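Local coordinates for protein subclass B1 metallo-beta-lactamase (Myroides odoratimimus, PDB 6T5L) that hydrolyses beta-lactam antibiotics, carbapenems among them, as a zinc-dependent subclass B1 metallo-beta-lactamase, and stays highly active under zinc deprivation, at residues A[25-28]-A[34-37]; A[28-33]-A[216-221]; A[65-68]-A[73-76]; A[167-170]-A[175-178]. All blocks are in the same frame, centred on the assembly; numbering follows the deposited sequence.

Contact 1: residues A[25-28]-A[34-37]; sequences LIIN and IYEH
Asn28 and Glu36 form an antiparallel hydrogen-bonded pair, the two short strands running at 158° to each other. Asn28 N gives to Glu36 O at 2.8 Å, and Glu36 N returns the bond to Asn28 O at 2.7 Å. Next to it Ile27 and His37 make a non-hydrogen-bonded pair. The Asn28 carbonyl has a second visitor besides the amide of Glu36, since Tyr35 CA comes to 3.1 Å from Asn28 O in a CA-H...O contact.

The side chains of the hydrogen-bonded pair lie next to each other and point the same way. Glu36 CG is anti to the backbone N (chi1 177°) and its chain runs on extended, which carries the carboxylate out alongside the amide of Asn28. There Asn28 ND2 donates to Glu36 OE2 at 3.1 Å, fairly straight. The acceptor lies close to the amide plane, whereas the N-H reaches OE2 on its anti side and somewhat out of the carboxylate plane, the two flat groups being 51° apart.

On the face of Ile27 and His37, Ile27 CG2 slants past the Tyr35 ring, 4.1 Å from Tyr35 CD2. Leu77 and Phe80 of helix 71-83 cover Ile27 there. The imidazole of His37 leads off toward the carbonyls of Phe65 and Asp66, to which NE2 makes weak hydrogen bonds.

The Asn28-Glu36 pair is thus a polar spot on a face it shares with Ile26 and Ile34, and the N-H of a neutral amide would probably offset some of the cost of burying the Glu36 carboxylate.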
loop_
_atom_site.group_PDB
_atom_site.type_symbol
_atom_site.label_atom_id
_atom_site.label_comp_id
_atom_site.label_asym_id
_atom_site.label_seq_id
_atom_site.Cartn_x
_atom_site.Cartn_y
_atom_site.Cartn_z
ATOM N N LEU A 25 -1.052 -0.612 15.926
ATOM C CA LEU A 25 -0.653 -1.421 14.782
ATOM C C LEU A 25 -1.271 -2.812 14.856
ATOM O O LEU A 25 -1.074 -3.506 15.849
ATOM C CB LEU A 25 0.881 -1.576 14.738
ATOM C CG LEU A 25 1.441 -2.385 13.585
ATOM C CD1 LEU A 25 1.065 -1.620 12.283
ATOM C CD2 LEU A 25 2.923 -2.646 13.629
ATOM N N ILE A 26 -1.958 -3.235 13.804
ATOM C CA ILE A 26 -2.394 -4.625 13.644
ATOM C C ILE A 26 -1.749 -5.235 12.416
ATOM O O ILE A 26 -1.695 -4.597 11.346
ATOM C CB ILE A 26 -3.916 -4.732 13.513
ATOM C CG1 ILE A 26 -4.562 -4.259 14.813
ATOM C CG2 ILE A 26 -4.384 -6.211 13.273
ATOM C CD1 ILE A 26 -5.860 -3.660 14.590
ATOM N N ILE A 27 -1.267 -6.476 12.559
ATOM C CA ILE A 27 -0.706 -7.206 11.424
ATOM C C ILE A 27 -1.477 -8.512 11.291
ATOM O O ILE A 27 -1.524 -9.294 12.240
ATOM C CB ILE A 27 0.796 -7.471 11.581
ATOM C CG1 ILE A 27 1.541 -6.161 11.795
ATOM C CG2 ILE A 27 1.387 -8.130 10.336
ATOM C CD1 ILE A 27 3.042 -6.332 11.922
ATOM N N ASN A 28 -2.068 -8.739 10.114
ATOM C CA ASN A 28 -2.754 -9.974 9.777
ATOM C C ASN A 28 -1.932 -10.755 8.764
ATOM O O ASN A 28 -1.493 -10.196 7.741
ATOM C CB ASN A 28 -4.148 -9.732 9.188
ATOM C CG ASN A 28 -5.054 -9.031 10.138
ATOM O OD1 ASN A 28 -5.187 -9.426 11.282
ATOM N ND2 ASN A 28 -5.633 -7.918 9.687
ATOM N N ILE A 34 2.206 -13.089 2.567
ATOM C CA ILE A 34 1.451 -11.857 2.460
ATOM C C ILE A 34 0.821 -11.540 3.799
ATOM O O ILE A 34 -0.066 -12.252 4.251
ATOM C CB ILE A 34 0.361 -11.925 1.372
ATOM C CG1 ILE A 34 0.959 -11.994 -0.009
ATOM C CG2 ILE A 34 -0.617 -10.737 1.543
ATOM C CD1 ILE A 34 1.666 -10.789 -0.458
ATOM N N TYR A 35 1.178 -10.405 4.334
ATOM C CA TYR A 35 0.706 -9.872 5.591
ATOM C C TYR A 35 0.101 -8.506 5.276
ATOM O O TYR A 35 0.556 -7.827 4.355
ATOM C CB TYR A 35 1.886 -9.721 6.588
ATOM C CG TYR A 35 2.581 -11.022 7.033
ATOM C CD1 TYR A 35 3.418 -11.693 6.193
ATOM C CD2 TYR A 35 2.451 -11.492 8.325
ATOM C CE1 TYR A 35 4.043 -12.837 6.569
ATOM C CE2 TYR A 35 3.090 -12.677 8.740
ATOM C CZ TYR A 35 3.887 -13.338 7.852
ATOM O OH TYR A 35 4.556 -14.494 8.206
ATOM N N GLU A 36 -0.953 -8.150 5.995
ATOM C CA GLU A 36 -1.627 -6.865 5.933
ATOM C C GLU A 36 -1.314 -6.108 7.232
ATOM O O GLU A 36 -1.393 -6.685 8.342
ATOM C CB GLU A 36 -3.136 -7.083 5.781
ATOM C CG GLU A 36 -3.972 -5.808 5.780
ATOM C CD GLU A 36 -5.465 -5.979 5.974
ATOM O OE1 GLU A 36 -6.158 -5.218 5.270
ATOM O OE2 GLU A 36 -5.975 -6.780 6.823
ATOM N N HIS A 37 -0.848 -4.866 7.094
ATOM C CA HIS A 37 -0.631 -4.006 8.252
ATOM C C HIS A 37 -1.744 -2.968 8.302
ATOM O O HIS A 37 -2.183 -2.449 7.259
ATOM C CB HIS A 37 0.784 -3.382 8.260
ATOM C CG HIS A 37 1.104 -2.368 7.199
ATOM N ND1 HIS A 37 0.674 -1.058 7.274
ATOM C CD2 HIS A 37 1.967 -2.416 6.138
ATOM C CE1 HIS A 37 1.209 -0.354 6.285
ATOM N NE2 HIS A 37 1.998 -1.155 5.579
#

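Contact 2: residues A[28-33]-A[216-221]; sequences NKLSNH and IVIPGH. With ZN (zinc ion), chain D.
Leu30 meets Ile216 and Ile218 where the two sheets of the alpha-beta/beta-alpha sandwich, the metallo-beta-lactamase fold, come together. Leu30 belongs to the turn of the hairpin 25-29/34-41 in one sheet; the isoleucines sit on strand 216-219, an outermost strand of the other. No hydrogen bond crosses here, and the contact is purely apolar.

Leu30 does its work with a single methyl. Its CG lies beside the backbone N, and chi2 of -170° runs CD1 straight on from CA, so that this branch goes furthest out and enters between the two isoleucines. Leu30 CD1 stands 3.9 Å from Ile216 CG2, the short branch, with the two side chains slanting across one another. Against Ile218 the meeting is tip to tip, Leu30 CD1 to Ile218 CD1 again at 3.9 Å. Both isoleucines point toward the turn, while Val217 between them turns its side chain away, onto Leu229 and Phe230 of helix 228-237. Trp224 touches both Leu30 and Ile218 and joins this small apolar patch.

Ser31 adds a lighter touch, its CB 4.4 Å from Ile216 CD1. The turn itself fits an ST turn, His33 N to Ser31 OG, although the place of that oxygen is less sure.

Beyond Ile218 the same segment runs through Pro219 and Gly220 into the active site. The ring of His221 is tied at ND1 to Ala50 O, and Asp100 and Cys180 complete the protein ligands of its zinc ion. His221 NE2 binds the zinc ion at 2.1 Å, and a water is bound to the metal at 2.3 Å.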
loop_
_atom_site.group_PDB
_atom_site.type_symbol
_atom_site.label_atom_id
_atom_site.label_comp_id
_atom_site.label_asym_id
_atom_site.label_seq_id
_atom_site.Cartn_x
_atom_site.Cartn_y
_atom_site.Cartn_z
ATOM N N ASN A 28 -2.068 -8.739 10.114
ATOM C CA ASN A 28 -2.754 -9.974 9.777
ATOM C C ASN A 28 -1.932 -10.755 8.764
ATOM O O ASN A 28 -1.493 -10.196 7.741
ATOM C CB ASN A 28 -4.148 -9.732 9.188
ATOM C CG ASN A 28 -5.054 -9.031 10.138
ATOM O OD1 ASN A 28 -5.187 -9.426 11.282
ATOM N ND2 ASN A 28 -5.633 -7.918 9.687
ATOM N N LYS A 29 -1.715 -12.034 9.068
ATOM C CA LYS A 29 -1.095 -12.952 8.137
ATOM C C LYS A 29 -2.174 -13.541 7.229
ATOM O O LYS A 29 -3.077 -14.224 7.708
ATOM C CB LYS A 29 -0.359 -14.058 8.900
ATOM C CG LYS A 29 0.341 -15.048 7.916
ATOM C CD LYS A 29 1.309 -16.018 8.600
ATOM C CE LYS A 29 1.948 -16.848 7.525
ATOM N NZ LYS A 29 2.999 -17.741 8.070
ATOM N N LEU A 30 -2.095 -13.272 5.929
ATOM C CA LEU A 30 -3.093 -13.779 4.974
ATOM C C LEU A 30 -2.634 -15.007 4.192
ATOM O O LEU A 30 -3.473 -15.786 3.746
ATOM C CB LEU A 30 -3.454 -12.665 3.952
ATOM C CG LEU A 30 -3.834 -11.297 4.518
ATOM C CD1 LEU A 30 -4.385 -10.394 3.412
ATOM C CD2 LEU A 30 -4.850 -11.537 5.649
ATOM N N SER A 31 -1.340 -15.169 3.972
ATOM C CA SER A 31 -0.764 -16.351 3.310
ATOM C C SER A 31 0.642 -16.541 3.890
ATOM O O SER A 31 1.060 -15.802 4.795
ATOM C CB SER A 31 -0.664 -16.157 1.789
ATOM O OG SER A 31 0.402 -15.166 1.497
ATOM N N ASN A 32 1.423 -17.420 3.258
ATOM C CA ASN A 32 2.804 -17.613 3.673
ATOM C C ASN A 32 3.667 -16.391 3.329
ATOM O O ASN A 32 4.637 -16.120 4.032
ATOM C CB ASN A 32 3.356 -18.910 3.053
ATOM C CG ASN A 32 2.605 -20.172 3.568
ATOM O OD1 ASN A 32 2.200 -20.232 4.738
ATOM N ND2 ASN A 32 2.434 -21.164 2.706
ATOM N N HIS A 33 3.319 -15.612 2.311
ATOM C CA HIS A 33 4.135 -14.467 1.950
ATOM C C HIS A 33 3.472 -13.122 2.182
ATOM O O HIS A 33 4.111 -12.087 1.950
ATOM C CB HIS A 33 4.529 -14.539 0.473
ATOM C CG HIS A 33 5.177 -15.823 0.097
ATOM N ND1 HIS A 33 6.443 -16.172 0.507
ATOM C CD2 HIS A 33 4.715 -16.869 -0.631
ATOM C CE1 HIS A 33 6.737 -17.378 0.048
ATOM N NE2 HIS A 33 5.711 -17.815 -0.653
ATOM N N ILE A 216 -6.215 -12.391 -3.535
ATOM C CA ILE A 216 -6.070 -11.539 -2.365
ATOM C C ILE A 216 -6.003 -10.125 -2.900
ATOM O O ILE A 216 -5.126 -9.816 -3.711
ATOM C CB ILE A 216 -4.815 -11.868 -1.537
ATOM C CG1 ILE A 216 -4.967 -13.224 -0.817
ATOM C CG2 ILE A 216 -4.567 -10.784 -0.498
ATOM C CD1 ILE A 216 -3.714 -13.694 -0.204
ATOM N N VAL A 217 -6.941 -9.286 -2.485
ATOM C CA VAL A 217 -6.984 -7.901 -2.916
ATOM C C VAL A 217 -7.151 -7.051 -1.667
ATOM O O VAL A 217 -8.149 -7.195 -0.951
ATOM C CB VAL A 217 -8.135 -7.658 -3.910
ATOM C CG1 VAL A 217 -8.232 -6.164 -4.252
ATOM C CG2 VAL A 217 -7.959 -8.531 -5.178
ATOM N N ILE A 218 -6.183 -6.187 -1.395
ATOM C CA ILE A 218 -6.209 -5.412 -0.154
ATOM C C ILE A 218 -6.532 -3.966 -0.519
ATOM O O ILE A 218 -5.753 -3.328 -1.232
ATOM C CB ILE A 218 -4.889 -5.510 0.621
ATOM C CG1 ILE A 218 -4.664 -6.955 1.068
ATOM C CG2 ILE A 218 -4.930 -4.532 1.790
ATOM C CD1 ILE A 218 -3.180 -7.207 1.452
ATOM N N PRO A 219 -7.670 -3.446 -0.106
ATOM C CA PRO A 219 -7.986 -2.045 -0.359
ATOM C C PRO A 219 -7.251 -1.151 0.635
ATOM O O PRO A 219 -6.748 -1.613 1.662
ATOM C CB PRO A 219 -9.487 -1.982 -0.090
ATOM C CG PRO A 219 -9.669 -3.005 1.087
ATOM C CD PRO A 219 -8.604 -4.057 0.877
ATOM N N GLY A 220 -7.276 0.162 0.360
ATOM C CA GLY A 220 -6.558 1.118 1.212
ATOM C C GLY A 220 -7.231 1.268 2.553
ATOM O O GLY A 220 -6.578 1.562 3.559
ATOM N N HIS A 221 -8.542 1.032 2.603
ATOM C CA HIS A 221 -9.244 1.065 3.877
ATOM C C HIS A 221 -10.262 -0.068 3.915
ATOM O O HIS A 221 -10.949 -0.294 2.920
ATOM C CB HIS A 221 -9.929 2.432 4.048
ATOM C CG HIS A 221 -9.022 3.586 3.753
ATOM N ND1 HIS A 221 -8.337 4.265 4.739
ATOM C CD2 HIS A 221 -8.669 4.167 2.584
ATOM C CE1 HIS A 221 -7.613 5.221 4.190
ATOM N NE2 HIS A 221 -7.800 5.186 2.885
HETATM ZN ZN ZN D . -6.541 6.260 1.590
HETATM O O HOH W 1 -8.652 6.639 0.727
#

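Contact 3: residues A[65-68]-A[73-76]; sequences FDTP and SSLE
Pro68 lays its ring against the start of helix 71-83, where it meets Ser73 and Ser74, and most of what the loop 65-68 buries on the helix belongs to this one residue. Its CB points toward the helix and comes to 3.7 Å from Ser73 CB. One atom further, Pro68 CG lies over the backbone of the next residue, 3.8 Å from Ser74 CA. The ring then turns back toward its own nitrogen, and Pro68 CD ends 3.5 Å from Ser74 OG. The proline therefore touches two successive residues of the helix, carbon on carbon at one end and carbon on oxygen at the other.

Neither serine hydroxyl spends itself on the proline. Ser74 OG stays beside its own backbone N (chi1 -68°), turned back along the helix to a hydrogen bond with Asp70 O, and Ser73 OG bonds to Asn24 O. With their hydroxyls engaged in this way, both serines can be buried against an apolar ring.

Thr67 comes in beside the proline, its CB 3.9 Å from Ser74 OG. Its hydroxyl donates to the carbonyl of the following residue, Thr67 OG1 to Pro68 O at 2.9 Å, with the donor tilted 28° from the carbonyl plane. Gly104 N is hydrogen-bonded to the same hydroxyl oxygen.

The contact closes a short connection from strand 61-65, next to the edge strand 88-93, to helix 71-83. Phe108 of helix 105-110 touches Thr67, Pro68 and Ser74, while His37 and Ser39 of strand 34-41 pack against the proline.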
loop_
_atom_site.group_PDB
_atom_site.type_symbol
_atom_site.label_atom_id
_atom_site.label_comp_id
_atom_site.label_asym_id
_atom_site.label_seq_id
_atom_site.Cartn_x
_atom_site.Cartn_y
_atom_site.Cartn_z
ATOM N N PHE A 65 4.413 -2.100 1.220
ATOM C CA PHE A 65 3.614 -1.153 0.459
ATOM C C PHE A 65 2.927 -0.260 1.483
ATOM O O PHE A 65 2.149 -0.761 2.307
ATOM C CB PHE A 65 2.581 -1.882 -0.429
ATOM C CG PHE A 65 3.185 -2.547 -1.611
ATOM C CD1 PHE A 65 3.635 -3.860 -1.543
ATOM C CD2 PHE A 65 3.364 -1.841 -2.763
ATOM C CE1 PHE A 65 4.217 -4.476 -2.656
ATOM C CE2 PHE A 65 3.966 -2.423 -3.864
ATOM C CZ PHE A 65 4.389 -3.749 -3.823
ATOM N N ASP A 66 3.188 1.045 1.417
ATOM C CA ASP A 66 2.661 2.009 2.371
ATOM C C ASP A 66 3.222 1.979 3.798
ATOM O O ASP A 66 3.245 0.918 4.439
ATOM C CB ASP A 66 1.151 1.956 2.482
ATOM C CG ASP A 66 0.439 2.564 1.273
ATOM O OD1 ASP A 66 1.117 2.830 0.224
ATOM O OD2 ASP A 66 -0.803 2.750 1.383
ATOM N N THR A 67 3.916 3.030 4.196
ATOM C CA THR A 67 4.152 3.150 5.629
ATOM C C THR A 67 2.827 3.101 6.381
ATOM O O THR A 67 1.804 3.556 5.863
ATOM C CB THR A 67 4.932 4.421 5.986
ATOM O OG1 THR A 67 4.091 5.590 5.930
ATOM C CG2 THR A 67 6.143 4.572 5.044
ATOM N N PRO A 68 2.803 2.520 7.577
ATOM C CA PRO A 68 1.771 2.880 8.566
ATOM C C PRO A 68 1.751 4.389 8.786
ATOM O O PRO A 68 2.640 5.121 8.340
ATOM C CB PRO A 68 2.187 2.138 9.851
ATOM C CG PRO A 68 3.204 1.060 9.411
ATOM C CD PRO A 68 3.860 1.628 8.128
ATOM N N SER A 73 3.919 3.958 14.808
ATOM C CA SER A 73 3.335 2.754 14.225
ATOM C C SER A 73 4.341 2.065 13.306
ATOM O O SER A 73 4.471 0.816 13.307
ATOM C CB SER A 73 2.066 3.105 13.426
ATOM O OG SER A 73 1.024 3.567 14.285
ATOM N N SER A 74 5.038 2.880 12.499
ATOM C CA SER A 74 6.065 2.392 11.595
ATOM C C SER A 74 7.200 1.707 12.364
ATOM O O SER A 74 7.675 0.638 11.957
ATOM C CB SER A 74 6.604 3.563 10.762
ATOM O OG SER A 74 5.638 4.080 9.857
ATOM N N LEU A 75 7.650 2.300 13.482
ATOM C CA LEU A 75 8.671 1.630 14.295
ATOM C C LEU A 75 8.159 0.296 14.872
ATOM O O LEU A 75 8.914 -0.687 14.958
ATOM C CB LEU A 75 9.122 2.553 15.440
ATOM C CG LEU A 75 10.165 2.067 16.438
ATOM C CD1 LEU A 75 11.516 1.692 15.750
ATOM C CD2 LEU A 75 10.480 3.115 17.652
ATOM N N GLU A 76 6.889 0.239 15.324
ATOM C CA GLU A 76 6.361 -1.064 15.733
ATOM C C GLU A 76 6.430 -2.068 14.589
ATOM O O GLU A 76 6.797 -3.216 14.802
ATOM C CB GLU A 76 4.925 -0.993 16.260
ATOM C CG GLU A 76 4.794 -0.213 17.590
ATOM C CD GLU A 76 3.406 -0.301 18.247
ATOM O OE1 GLU A 76 2.687 -1.318 18.073
ATOM O OE2 GLU A 76 3.025 0.703 18.910
#

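Contact 4: residues A[167-170]-A[175-178]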
loop_
_atom_site.group_PDB
_atom_site.type_symbol
_atom_site.label_atom_id
_atom_site.label_comp_id
_atom_site.label_asym_id
_atom_site.label_seq_id
_atom_site.Cartn_x
_atom_site.Cartn_y
_atom_site.Cartn_z
ATOM N N VAL A 167 -0.382 0.275 -7.921
ATOM C CA VAL A 167 -0.899 -0.988 -7.387
ATOM C C VAL A 167 0.274 -1.947 -7.162
ATOM O O VAL A 167 1.206 -2.007 -7.973
ATOM C CB VAL A 167 -1.971 -1.551 -8.347
ATOM C CG1 VAL A 167 -2.659 -2.829 -7.803
ATOM C CG2 VAL A 167 -3.018 -0.482 -8.546
ATOM N N GLY A 168 0.269 -2.619 -6.032
ATOM C CA GLY A 168 1.299 -3.596 -5.739
ATOM C C GLY A 168 0.767 -4.977 -6.100
ATOM O O GLY A 168 -0.445 -5.243 -6.046
ATOM N N TYR A 169 1.685 -5.833 -6.546
ATOM C CA TYR A 169 1.385 -7.161 -7.014
ATOM C C TYR A 169 2.482 -8.142 -6.639
ATOM O O TYR A 169 3.663 -7.922 -6.956
ATOM C CB TYR A 169 1.228 -7.149 -8.531
ATOM C CG TYR A 169 0.801 -8.451 -9.133
ATOM C CD1 TYR A 169 -0.260 -9.150 -8.615
ATOM C CD2 TYR A 169 1.452 -8.966 -10.234
ATOM C CE1 TYR A 169 -0.697 -10.365 -9.210
ATOM C CE2 TYR A 169 1.034 -10.145 -10.836
ATOM C CZ TYR A 169 -0.031 -10.851 -10.305
ATOM O OH TYR A 169 -0.453 -12.025 -10.869
ATOM N N PHE A 170 2.059 -9.246 -6.021
ATOM C CA PHE A 170 2.922 -10.405 -5.802
ATOM C C PHE A 170 2.296 -11.649 -6.432
ATOM O O PHE A 170 1.403 -12.267 -5.812
ATOM C CB PHE A 170 3.107 -10.577 -4.298
ATOM C CG PHE A 170 4.163 -11.599 -3.899
ATOM C CD1 PHE A 170 5.505 -11.419 -4.214
ATOM C CD2 PHE A 170 3.786 -12.752 -3.207
ATOM C CE1 PHE A 170 6.453 -12.380 -3.825
ATOM C CE2 PHE A 170 4.739 -13.718 -2.799
ATOM C CZ PHE A 170 6.064 -13.531 -3.107
ATOM N N ALA A 175 -1.645 -11.947 -5.190
ATOM C CA ALA A 175 -1.991 -10.925 -4.224
ATOM C C ALA A 175 -1.823 -9.534 -4.812
ATOM O O ALA A 175 -0.773 -9.221 -5.401
ATOM C CB ALA A 175 -1.120 -11.088 -2.974
ATOM N N VAL A 176 -2.825 -8.685 -4.610
ATOM C CA VAL A 176 -2.795 -7.319 -5.131
ATOM C C VAL A 176 -3.016 -6.369 -3.966
ATOM O O VAL A 176 -3.999 -6.524 -3.231
ATOM C CB VAL A 176 -3.870 -7.121 -6.203
ATOM C CG1 VAL A 176 -3.815 -5.688 -6.760
ATOM C CG2 VAL A 176 -3.735 -8.145 -7.362
ATOM N N PHE A 177 -2.102 -5.401 -3.758
ATOM C CA PHE A 177 -2.418 -4.292 -2.858
ATOM C C PHE A 177 -3.068 -3.221 -3.732
ATOM O O PHE A 177 -2.386 -2.536 -4.520
ATOM C CB PHE A 177 -1.197 -3.719 -2.157
ATOM C CG PHE A 177 -1.520 -2.549 -1.233
ATOM C CD1 PHE A 177 -2.351 -2.725 -0.134
ATOM C CD2 PHE A 177 -0.977 -1.289 -1.456
ATOM C CE1 PHE A 177 -2.656 -1.646 0.721
ATOM C CE2 PHE A 177 -1.267 -0.219 -0.634
ATOM C CZ PHE A 177 -2.101 -0.383 0.469
ATOM N N GLY A 178 -4.377 -3.047 -3.572
ATOM C CA GLY A 178 -5.062 -2.020 -4.319
ATOM C C GLY A 178 -4.775 -0.635 -3.828
ATOM O O GLY A 178 -4.845 0.297 -4.634
#
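Gly168 and Phe177 pair across an antiparallel beta hairpin of the second sheet, and Phe170 and Ala175 form the other hydrogen-bonded pair nearer its turn. In each pair one bond lies in the carbonyl plane, Gly168 N to Phe177 O and Phe170 N to Ala175 O, while the return bond comes from above it.

The side carrying Phe170, Ala175 and Phe177 looks into the sandwich and is closely packed. Gly168 has no side chain there, and Phe65 of the facing sheet packs directly on its CA. Phe170 and Phe177 swing their rings away from the hairpin onto Val56 and Met54 of strand 49-58.

On the other face Val167 and Val176 are buried too, and the looser part is confined to Tyr169 at the turn end. Tyr169 is partly exposed, and a bound magnesium ion lies about 3 Å from its side chain. Its CG, anti to the backbone N (chi1 -175°), brings the ring obliquely past Val176, with Tyr169 CD1 3.8 Å from Val176 CG2. Tyr211 meets that ring as well. The same ring carbon also comes close to the backbone of the partner strand, Tyr169 CD1 lying 3.3 Å from Ala175 O, the oxygen that takes the Phe170 N-H.

Overall arrangement
Contacts 1 and 4 are hairpins, one in each sheet of the sandwich, with centres 14 Å apart; they touch where Ile34 packs on Phe170 and Ala175. Contact 2 shares Asn28 with contact 1, its centre 7 Å away, and ties the two sheets together, strand 216-219 pairing with strand 175-179 of contact 4. Contact 3 follows contact 1 along the chain and touches it through His37 and Leu25. Contacts 3 and 4 are both nested in the long loop that contact 2 closes; their centres are 17 Å apart, on opposite sides of the chain's centre, but Phe65 bridges the gap by packing on Gly168 and Phe177. Strand 216-219, in touch with both hairpins, leads directly to the zinc ligand His221.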